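PDB 4ZCF: type III restriction-modification enzyme EcoP15I Mod subunit from Escherichia coli, which methylates one adenine of the 5'-CAGCAG-3' site from S-adenosylmethionine, working as a dimer, and joins the Res subunit for DNA restriction. Local coordinates for residues K116-Y121 / F429-E434; P125-K130 / S172-F177; I436-F441 / Q463-Q468. One frame throughout, in Å; residues are numbered along the deposited sequence.

How the contacts relate
All three contacts lie in the Rossmann-like DNA methylase domain. Contacts 1 and 3, with centres about 11 Å apart, meet on its central sheet: strand 117-122 pairs with strand 434-439, which pairs in turn with strand 461-468. The centre of contact 2 is about 27 Å from that of contact 1 and about 21 Å from that of contact 3, beyond the end of strand 117-122, where the 125-130 loop meets helix 171-188. Along the chain contact 2 nests inside the loop closed by contact 1, and contact 3 follows. Phe441 of contact 3 packs on Pro125 and Phe177 of contact 2, so the loops that follow two adjacent strands, with sequences matching amino-methyltransferase motifs IV and I, also touch.

Contact 1 of 3, residues K116-Y121 / F429-E434; sequences KVKMIY and FACDGE
Lys118 lies across the turn that follows helix 420-430, its aliphatic chain over Cys431 and its amine turned to the helix end. CG is nearly anti to the backbone N (chi1 -150°) and the chain runs straight to CE. A final bend at chi4 (-52°) brings Lys118 NZ to Ala430 O, the carbonyl of the last helical residue, in a weak hydrogen bond of 3.3 Å. The position probably suits a positive charge, since carbonyls gather at a helix C-terminus. Along the way Lys118 CD passes 3.9 Å from Cys431 SG. The side chain of Glu434 crosses that of Lys118 at about a right angle: Glu434 OE1 lies 3.4 Å from Lys118 CE, yet Lys118 NZ stays 4.7 Å from that oxygen, too far for a salt bridge, though the opposite charges probably attract. The other oxygen, OE2, is salt-bridged to Arg190.

Lys118 and the next residue, Met119, both face the 429-434 segment, which consecutive residues of a regular strand would not do; strand 117-122 turns a corner at Lys118. This strand lies next to strand 434-439 in the central sheet of the Rossmann-like methyltransferase domain, and helix 420-430 leads into that neighbour. Met119 reaches the helix end on the buried side. Its SD meets the Ala430 methyl, CB, at 3.9 Å, while its CB touches Cys431 SG at 3.7 Å. The thiol is set for this by chi1 of -56°, with SG beside its own backbone N and anti to the carbonyl carbon. Phe196 and Thr194 of strand 193-199 extend the same apolar patch, touching Met119 and Ala430 respectively.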
loop_
_atom_site.group_PDB
_atom_site.type_symbol
_atom_site.label_atom_id
_atom_site.label_comp_id
_atom_site.label_asym_id
_atom_site.label_seq_id
_atom_site.Cartn_x
_atom_site.Cartn_y
_atom_site.Cartn_z
ATOM N N LYS A 116 -0.096 -3.217 -15.307
ATOM C CA LYS A 116 -0.980 -4.212 -15.910
ATOM C C LYS A 116 -1.213 -5.459 -15.106
ATOM O O LYS A 116 -2.115 -6.223 -15.467
ATOM C CB LYS A 116 -0.476 -4.599 -17.317
ATOM C CG LYS A 116 -0.313 -3.432 -18.255
ATOM C CD LYS A 116 -1.041 -3.622 -19.559
ATOM C CE LYS A 116 -0.973 -2.352 -20.385
ATOM N NZ LYS A 116 0.447 -1.900 -20.580
ATOM N N VAL A 117 -0.383 -5.693 -14.056
ATOM C CA VAL A 117 -0.429 -6.845 -13.134
ATOM C C VAL A 117 -1.528 -6.646 -12.082
ATOM O O VAL A 117 -1.554 -5.604 -11.431
ATOM C CB VAL A 117 0.968 -7.098 -12.485
ATOM C CG1 VAL A 117 0.992 -8.382 -11.676
ATOM C CG2 VAL A 117 2.063 -7.134 -13.545
ATOM N N LYS A 118 -2.439 -7.629 -11.924
ATOM C CA LYS A 118 -3.531 -7.550 -10.932
ATOM C C LYS A 118 -3.055 -8.030 -9.569
ATOM O O LYS A 118 -3.556 -7.566 -8.543
ATOM C CB LYS A 118 -4.744 -8.394 -11.362
ATOM C CG LYS A 118 -6.086 -7.847 -10.862
ATOM C CD LYS A 118 -7.236 -8.761 -11.269
ATOM C CE LYS A 118 -8.635 -8.227 -10.983
ATOM N NZ LYS A 118 -8.824 -7.772 -9.575
ATOM N N MET A 119 -2.127 -9.010 -9.550
ATOM C CA MET A 119 -1.632 -9.575 -8.301
ATOM C C MET A 119 -0.199 -9.999 -8.410
ATOM O O MET A 119 0.205 -10.574 -9.416
ATOM C CB MET A 119 -2.492 -10.786 -7.886
ATOM C CG MET A 119 -2.289 -11.228 -6.449
ATOM S SD MET A 119 -2.931 -12.902 -6.157
ATOM C CE MET A 119 -1.758 -13.509 -5.060
ATOM N N ILE A 120 0.545 -9.782 -7.332
ATOM C CA ILE A 120 1.903 -10.242 -7.152
ATOM C C ILE A 120 1.924 -11.094 -5.914
ATOM O O ILE A 120 1.468 -10.653 -4.860
ATOM C CB ILE A 120 2.933 -9.082 -7.041
ATOM C CG1 ILE A 120 2.951 -8.201 -8.346
ATOM C CG2 ILE A 120 4.341 -9.606 -6.653
ATOM C CD1 ILE A 120 3.929 -7.000 -8.310
ATOM N N TYR A 121 2.419 -12.338 -6.040
ATOM C CA TYR A 121 2.677 -13.210 -4.904
ATOM C C TYR A 121 4.153 -13.511 -4.945
ATOM O O TYR A 121 4.645 -13.922 -5.978
ATOM C CB TYR A 121 1.874 -14.534 -4.905
ATOM C CG TYR A 121 2.334 -15.421 -3.759
ATOM C CD1 TYR A 121 2.086 -15.061 -2.430
ATOM C CD2 TYR A 121 3.186 -16.498 -3.987
ATOM C CE1 TYR A 121 2.606 -15.795 -1.370
ATOM C CE2 TYR A 121 3.751 -17.208 -2.929
ATOM C CZ TYR A 121 3.429 -16.872 -1.625
ATOM O OH TYR A 121 3.956 -17.577 -0.580
ATOM N N PHE A 429 -9.351 -14.737 -4.313
ATOM C CA PHE A 429 -9.857 -13.517 -3.639
ATOM C C PHE A 429 -9.433 -12.239 -4.356
ATOM O O PHE A 429 -10.316 -11.460 -4.756
ATOM C CB PHE A 429 -9.441 -13.444 -2.150
ATOM C CG PHE A 429 -10.236 -14.343 -1.237
ATOM C CD1 PHE A 429 -11.600 -14.151 -1.060
ATOM C CD2 PHE A 429 -9.627 -15.407 -0.584
ATOM C CE1 PHE A 429 -12.343 -15.009 -0.254
ATOM C CE2 PHE A 429 -10.376 -16.293 0.201
ATOM C CZ PHE A 429 -11.726 -16.074 0.382
ATOM N N ALA A 430 -8.088 -12.018 -4.510
ATOM C CA ALA A 430 -7.554 -10.795 -5.124
ATOM C C ALA A 430 -8.052 -10.580 -6.538
ATOM O O ALA A 430 -8.627 -9.526 -6.832
ATOM C CB ALA A 430 -6.031 -10.763 -5.058
ATOM N N CYS A 431 -7.897 -11.599 -7.389
ATOM C CA CYS A 431 -8.336 -11.581 -8.780
ATOM C C CYS A 431 -9.744 -12.167 -8.841
ATOM O O CYS A 431 -10.095 -12.975 -7.990
ATOM C CB CYS A 431 -7.368 -12.399 -9.624
ATOM S SG CYS A 431 -5.640 -11.876 -9.501
ATOM N N ASP A 432 -10.551 -11.824 -9.821
ATOM C CA ASP A 432 -11.869 -12.478 -9.798
ATOM C C ASP A 432 -12.147 -13.261 -11.095
ATOM O O ASP A 432 -13.062 -12.918 -11.850
ATOM C CB ASP A 432 -12.991 -11.495 -9.408
ATOM C CG ASP A 432 -14.111 -12.107 -8.579
ATOM O OD1 ASP A 432 -13.819 -12.626 -7.474
ATOM O OD2 ASP A 432 -15.288 -12.020 -9.010
ATOM N N GLY A 433 -11.320 -14.288 -11.339
ATOM C CA GLY A 433 -11.394 -15.128 -12.532
ATOM C C GLY A 433 -10.588 -14.636 -13.721
ATOM O O GLY A 433 -10.465 -15.346 -14.716
ATOM N N GLU A 434 -10.002 -13.445 -13.615
ATOM C CA GLU A 434 -9.217 -12.772 -14.671
ATOM C C GLU A 434 -8.020 -12.017 -14.055
ATOM O O GLU A 434 -8.121 -11.537 -12.929
ATOM C CB GLU A 434 -10.170 -11.794 -15.426
ATOM C CG GLU A 434 -9.603 -10.455 -15.903
ATOM C CD GLU A 434 -9.433 -9.309 -14.911
ATOM O OE1 GLU A 434 -10.082 -9.335 -13.840
ATOM O OE2 GLU A 434 -8.647 -8.380 -15.214
#

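Contact 2 of 3, residues P125-K130 / S172-F177; sequences PYNTGK and SAWLTF
One hydrogen bond, from the indole of Trp174 to the carbonyl of Pro125, ties the 125-130 loop to helix 171-188. Trp174 NE1 donates to Pro125 O at 2.8 Å with an N-H...O angle of 158°. The oxygen sits at the ring edge, practically in the indole plane, whereas the donor is tilted 34° from the carbonyl plane.

The apolar contact is between Pro125 and Phe177. The two side chains reach toward each other, and Pro125 CG and CD both meet Phe177 CE2, CG at 3.7 Å. Trp174 and Phe177, three residues apart on the helix, each hold CG anti to the backbone N (chi1 -166° for Trp174), which sends both rings out to the loop. Phe133 meets the Trp174 ring edge-to-face.

Between Asn127 and Trp174 the contact is van der Waals. The two side chains run antiparallel alongside each other, amide and indole planes nearly parallel, with Asn127 CB 4.0 Å from Trp174 CD1 and Asn127 ND2 3.9 Å from Trp174 CB. Asn127 ND2 has its polar partners elsewhere, Ser169 O and Glu203 OE2.

The loop starts in the D-P-P-Y sequence at 123-126, which matches motif IV of amino-methyltransferases and is predicted to bind S-adenosylmethionine. The bond grips a main-chain carbonyl within it, which is consistent with helix 171-188 helping to fix the backbone of the motif.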
loop_
_atom_site.group_PDB
_atom_site.type_symbol
_atom_site.label_atom_id
_atom_site.label_comp_id
_atom_site.label_asym_id
_atom_site.label_seq_id
_atom_site.Cartn_x
_atom_site.Cartn_y
_atom_site.Cartn_z
ATOM N N PRO A 125 13.552 -15.025 0.126
ATOM C CA PRO A 125 14.278 -15.726 1.195
ATOM C C PRO A 125 13.980 -15.008 2.519
ATOM O O PRO A 125 13.889 -13.765 2.584
ATOM C CB PRO A 125 15.751 -15.623 0.780
ATOM C CG PRO A 125 15.831 -14.462 -0.162
ATOM C CD PRO A 125 14.459 -14.260 -0.768
ATOM N N TYR A 126 13.706 -15.803 3.552
ATOM C CA TYR A 126 13.414 -15.337 4.893
ATOM C C TYR A 126 14.816 -15.084 5.474
ATOM O O TYR A 126 15.807 -15.403 4.806
ATOM C CB TYR A 126 12.719 -16.481 5.646
ATOM C CG TYR A 126 11.325 -16.876 5.183
ATOM C CD1 TYR A 126 10.751 -16.304 4.049
ATOM C CD2 TYR A 126 10.577 -17.822 5.886
ATOM C CE1 TYR A 126 9.493 -16.697 3.597
ATOM C CE2 TYR A 126 9.292 -18.183 5.472
ATOM C CZ TYR A 126 8.751 -17.613 4.331
ATOM O OH TYR A 126 7.504 -17.991 3.893
ATOM N N ASN A 127 14.976 -14.515 6.644
ATOM C CA ASN A 127 16.405 -14.425 7.002
ATOM C C ASN A 127 16.646 -15.262 8.236
ATOM O O ASN A 127 17.130 -14.793 9.266
ATOM C CB ASN A 127 16.907 -12.979 7.063
ATOM C CG ASN A 127 18.392 -12.749 7.016
ATOM O OD1 ASN A 127 19.226 -13.656 6.953
ATOM N ND2 ASN A 127 18.756 -11.499 7.158
ATOM N N THR A 128 16.239 -16.529 8.093
ATOM C CA THR A 128 16.226 -17.651 9.025
ATOM C C THR A 128 17.525 -17.834 9.790
ATOM O O THR A 128 17.487 -18.191 10.973
ATOM C CB THR A 128 15.797 -18.916 8.241
ATOM O OG1 THR A 128 14.381 -18.881 7.950
ATOM C CG2 THR A 128 16.143 -20.188 8.944
ATOM N N GLY A 129 18.650 -17.619 9.106
ATOM C CA GLY A 129 19.994 -17.834 9.634
ATOM C C GLY A 129 20.445 -19.274 9.439
ATOM O O GLY A 129 21.496 -19.659 9.950
ATOM N N LYS A 130 19.651 -20.076 8.690
ATOM C CA LYS A 130 19.891 -21.487 8.378
ATOM C C LYS A 130 19.591 -21.802 6.888
ATOM O O LYS A 130 19.855 -22.917 6.422
ATOM C CB LYS A 130 19.048 -22.375 9.295
ATOM N N SER A 172 20.053 -5.014 7.228
ATOM C CA SER A 172 20.429 -4.018 6.218
ATOM C C SER A 172 20.801 -4.661 4.880
ATOM O O SER A 172 20.377 -4.152 3.848
ATOM C CB SER A 172 21.522 -3.084 6.726
ATOM O OG SER A 172 22.632 -3.782 7.253
ATOM N N ALA A 173 21.547 -5.800 4.892
ATOM C CA ALA A 173 21.903 -6.542 3.670
ATOM C C ALA A 173 20.617 -7.063 3.018
ATOM O O ALA A 173 20.397 -6.847 1.808
ATOM C CB ALA A 173 22.836 -7.693 3.999
ATOM N N TRP A 174 19.714 -7.652 3.856
ATOM C CA TRP A 174 18.396 -8.133 3.416
ATOM C C TRP A 174 17.533 -7.015 2.821
ATOM O O TRP A 174 16.959 -7.212 1.759
ATOM C CB TRP A 174 17.672 -8.881 4.536
ATOM C CG TRP A 174 16.494 -9.676 4.047
ATOM C CD1 TRP A 174 16.506 -10.966 3.597
ATOM C CD2 TRP A 174 15.122 -9.229 3.958
ATOM N NE1 TRP A 174 15.229 -11.361 3.252
ATOM C CE2 TRP A 174 14.362 -10.308 3.447
ATOM C CE3 TRP A 174 14.463 -8.023 4.273
ATOM C CZ2 TRP A 174 12.972 -10.218 3.245
ATOM C CZ3 TRP A 174 13.091 -7.924 4.053
ATOM C CH2 TRP A 174 12.357 -9.015 3.569
ATOM N N LEU A 175 17.492 -5.827 3.460
ATOM C CA LEU A 175 16.732 -4.664 2.960
ATOM C C LEU A 175 17.318 -4.090 1.666
ATOM O O LEU A 175 16.568 -3.617 0.809
ATOM C CB LEU A 175 16.602 -3.579 4.033
ATOM C CG LEU A 175 15.762 -3.917 5.293
ATOM C CD1 LEU A 175 16.055 -2.934 6.407
ATOM C CD2 LEU A 175 14.264 -3.891 5.017
ATOM N N THR A 176 18.658 -4.190 1.491
ATOM C CA THR A 176 19.366 -3.741 0.286
ATOM C C THR A 176 18.948 -4.659 -0.872
ATOM O O THR A 176 18.801 -4.195 -2.004
ATOM C CB THR A 176 20.905 -3.722 0.522
ATOM O OG1 THR A 176 21.200 -3.040 1.743
ATOM C CG2 THR A 176 21.682 -3.069 -0.631
ATOM N N PHE A 177 18.758 -5.954 -0.580
ATOM C CA PHE A 177 18.334 -6.955 -1.557
ATOM C C PHE A 177 16.881 -6.771 -2.030
ATOM O O PHE A 177 16.683 -6.680 -3.243
ATOM C CB PHE A 177 18.634 -8.385 -1.065
ATOM C CG PHE A 177 18.014 -9.501 -1.887
ATOM C CD1 PHE A 177 18.393 -9.709 -3.209
ATOM C CD2 PHE A 177 17.062 -10.348 -1.332
ATOM C CE1 PHE A 177 17.810 -10.720 -3.967
ATOM C CE2 PHE A 177 16.469 -11.344 -2.094
ATOM C CZ PHE A 177 16.849 -11.526 -3.405
#

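Contact 3 of 3, residues I436-F441 / Q463-Q468; sequences IVLDFF and QFITVQ
Ile465 leans on Ile436 and Leu438 with its two branches. Its chi1 of -55° puts CG1 beside the backbone N, so that CD1 reaches back to Ile436 CG2 at 3.7 Å, while CG2, anti to the N, meets Leu438 CD1 at 3.6 Å; both pairs cross obliquely. Helix 102-113 packs over this face, Leu106 on Leu438 and Tyr113 on Ile465.

The opposite face carries Val437, Asp439, Phe464 and Thr466. Here the Thr466 methyl, CG2, lies 3.7 Å from Asp439 CB. Phe464 turns its ring away from Val437, to stack on His95 and meet Phe452 edge-to-face. The Asp439 carboxylate has a partner for each oxygen: OD1 accepts from Phe441 N at 3.1 Å, closing an Asx turn at the strand's end, and OD2 bonds to Thr447. Within the turn, Phe440 touches Val467 with its CA and CB, while its ring points elsewhere.

Between the two faces runs a parallel ladder. Val437 N bonds to Gln463 O at 2.8 Å and Val437 O accepts from Ile465 N; Asp439 repeats the pattern, its N to Ile465 O and its O from Val467 N at 2.9 Å.

The two strands belong to a beta-alpha-beta unit crossing through helix 446-455. An acidic strand end running into the F-A-G-S-G sequence from Phe441 is characteristic of motif I, the S-adenosylmethionine-binding loop in related methyltransferases.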
loop_
_atom_site.group_PDB
_atom_site.type_symbol
_atom_site.label_atom_id
_atom_site.label_comp_id
_atom_site.label_asym_id
_atom_site.label_seq_id
_atom_site.Cartn_x
_atom_site.Cartn_y
_atom_site.Cartn_z
ATOM N N ILE A 436 -3.399 -10.912 -14.517
ATOM C CA ILE A 436 -1.998 -11.316 -14.569
ATOM C C ILE A 436 -1.538 -11.573 -13.138
ATOM O O ILE A 436 -1.762 -10.731 -12.267
ATOM C CB ILE A 436 -1.159 -10.220 -15.306
ATOM C CG1 ILE A 436 -1.447 -10.211 -16.836
ATOM C CG2 ILE A 436 0.341 -10.300 -14.998
ATOM C CD1 ILE A 436 -0.924 -8.964 -17.628
ATOM N N VAL A 437 -0.938 -12.766 -12.885
ATOM C CA VAL A 437 -0.397 -13.132 -11.571
ATOM C C VAL A 437 1.112 -13.218 -11.726
ATOM O O VAL A 437 1.583 -13.989 -12.563
ATOM C CB VAL A 437 -1.026 -14.414 -10.953
ATOM C CG1 VAL A 437 -0.284 -14.834 -9.689
ATOM C CG2 VAL A 437 -2.503 -14.205 -10.651
ATOM N N LEU A 438 1.866 -12.401 -10.968
ATOM C CA LEU A 438 3.319 -12.372 -11.087
ATOM C C LEU A 438 4.090 -12.891 -9.873
ATOM O O LEU A 438 3.863 -12.440 -8.758
ATOM C CB LEU A 438 3.809 -10.970 -11.550
ATOM C CG LEU A 438 5.326 -10.710 -11.546
ATOM C CD1 LEU A 438 5.993 -11.273 -12.775
ATOM C CD2 LEU A 438 5.646 -9.251 -11.392
ATOM N N ASP A 439 5.025 -13.822 -10.097
ATOM C CA ASP A 439 5.908 -14.335 -9.037
ATOM C C ASP A 439 7.327 -14.167 -9.528
ATOM O O ASP A 439 7.698 -14.810 -10.489
ATOM C CB ASP A 439 5.621 -15.817 -8.675
ATOM C CG ASP A 439 6.231 -16.303 -7.367
ATOM O OD1 ASP A 439 7.326 -15.808 -6.984
ATOM O OD2 ASP A 439 5.605 -17.127 -6.704
ATOM N N PHE A 440 8.099 -13.270 -8.930
ATOM C CA PHE A 440 9.481 -13.037 -9.371
ATOM C C PHE A 440 10.555 -13.769 -8.556
ATOM O O PHE A 440 11.733 -13.566 -8.787
ATOM C CB PHE A 440 9.769 -11.550 -9.656
ATOM C CG PHE A 440 9.481 -10.572 -8.535
ATOM C CD1 PHE A 440 10.469 -10.244 -7.602
ATOM C CD2 PHE A 440 8.251 -9.941 -8.443
ATOM C CE1 PHE A 440 10.205 -9.339 -6.566
ATOM C CE2 PHE A 440 7.993 -9.025 -7.420
ATOM C CZ PHE A 440 8.965 -8.737 -6.479
ATOM N N PHE A 441 10.126 -14.673 -7.646
ATOM C CA PHE A 441 10.940 -15.605 -6.845
ATOM C C PHE A 441 10.252 -16.955 -7.061
ATOM O O PHE A 441 9.828 -17.570 -6.082
ATOM C CB PHE A 441 10.937 -15.247 -5.331
ATOM C CG PHE A 441 11.789 -14.057 -4.943
ATOM C CD1 PHE A 441 13.174 -14.177 -4.828
ATOM C CD2 PHE A 441 11.212 -12.810 -4.718
ATOM C CE1 PHE A 441 13.955 -13.076 -4.472
ATOM C CE2 PHE A 441 12.002 -11.712 -4.374
ATOM C CZ PHE A 441 13.366 -11.850 -4.250
ATOM N N GLN A 463 -3.310 -15.294 -16.198
ATOM C CA GLN A 463 -2.084 -15.537 -16.939
ATOM C C GLN A 463 -0.973 -15.461 -15.923
ATOM O O GLN A 463 -0.972 -14.582 -15.065
ATOM C CB GLN A 463 -1.865 -14.484 -18.022
ATOM C CG GLN A 463 -3.092 -14.209 -18.860
ATOM C CD GLN A 463 -3.011 -12.827 -19.425
ATOM O OE1 GLN A 463 -2.243 -12.557 -20.364
ATOM N NE2 GLN A 463 -3.775 -11.917 -18.826
ATOM N N PHE A 464 -0.050 -16.385 -15.973
ATOM C CA PHE A 464 1.043 -16.311 -15.028
ATOM C C PHE A 464 2.309 -15.786 -15.694
ATOM O O PHE A 464 2.572 -16.074 -16.864
ATOM C CB PHE A 464 1.280 -17.670 -14.308
ATOM C CG PHE A 464 1.984 -18.780 -15.071
ATOM C CD1 PHE A 464 3.345 -18.692 -15.375
ATOM C CD2 PHE A 464 1.317 -19.964 -15.383
ATOM C CE1 PHE A 464 4.005 -19.730 -16.052
ATOM C CE2 PHE A 464 1.979 -21.005 -16.053
ATOM C CZ PHE A 464 3.317 -20.884 -16.379
ATOM N N ILE A 465 3.106 -15.046 -14.927
ATOM C CA ILE A 465 4.433 -14.597 -15.310
ATOM C C ILE A 465 5.256 -14.940 -14.084
ATOM O O ILE A 465 4.892 -14.503 -12.997
ATOM C CB ILE A 465 4.545 -13.085 -15.688
ATOM C CG1 ILE A 465 3.568 -12.665 -16.780
ATOM C CG2 ILE A 465 5.980 -12.714 -16.064
ATOM C CD1 ILE A 465 3.367 -11.128 -16.888
ATOM N N THR A 466 6.277 -15.811 -14.229
ATOM C CA THR A 466 7.197 -16.185 -13.143
ATOM C C THR A 466 8.652 -16.036 -13.560
ATOM O O THR A 466 9.015 -16.367 -14.683
ATOM C CB THR A 466 6.894 -17.537 -12.421
ATOM O OG1 THR A 466 7.201 -18.654 -13.269
ATOM C CG2 THR A 466 5.459 -17.625 -11.858
ATOM N N VAL A 467 9.475 -15.533 -12.636
ATOM C CA VAL A 467 10.895 -15.290 -12.845
ATOM C C VAL A 467 11.748 -16.170 -11.927
ATOM O O VAL A 467 11.436 -16.328 -10.755
ATOM C CB VAL A 467 11.259 -13.782 -12.748
ATOM C CG1 VAL A 467 12.644 -13.521 -13.350
ATOM C CG2 VAL A 467 10.200 -12.916 -13.446
ATOM N N GLN A 468 12.816 -16.738 -12.478
ATOM C CA GLN A 468 13.722 -17.612 -11.765
ATOM C C GLN A 468 15.165 -17.433 -12.248
ATOM O O GLN A 468 15.445 -17.539 -13.437
ATOM C CB GLN A 468 13.239 -19.083 -11.897
ATOM C CG GLN A 468 14.038 -20.126 -11.094
ATOM C CD GLN A 468 14.285 -19.730 -9.665
ATOM O OE1 GLN A 468 13.362 -19.631 -8.827
ATOM N NE2 GLN A 468 15.555 -19.501 -9.360
#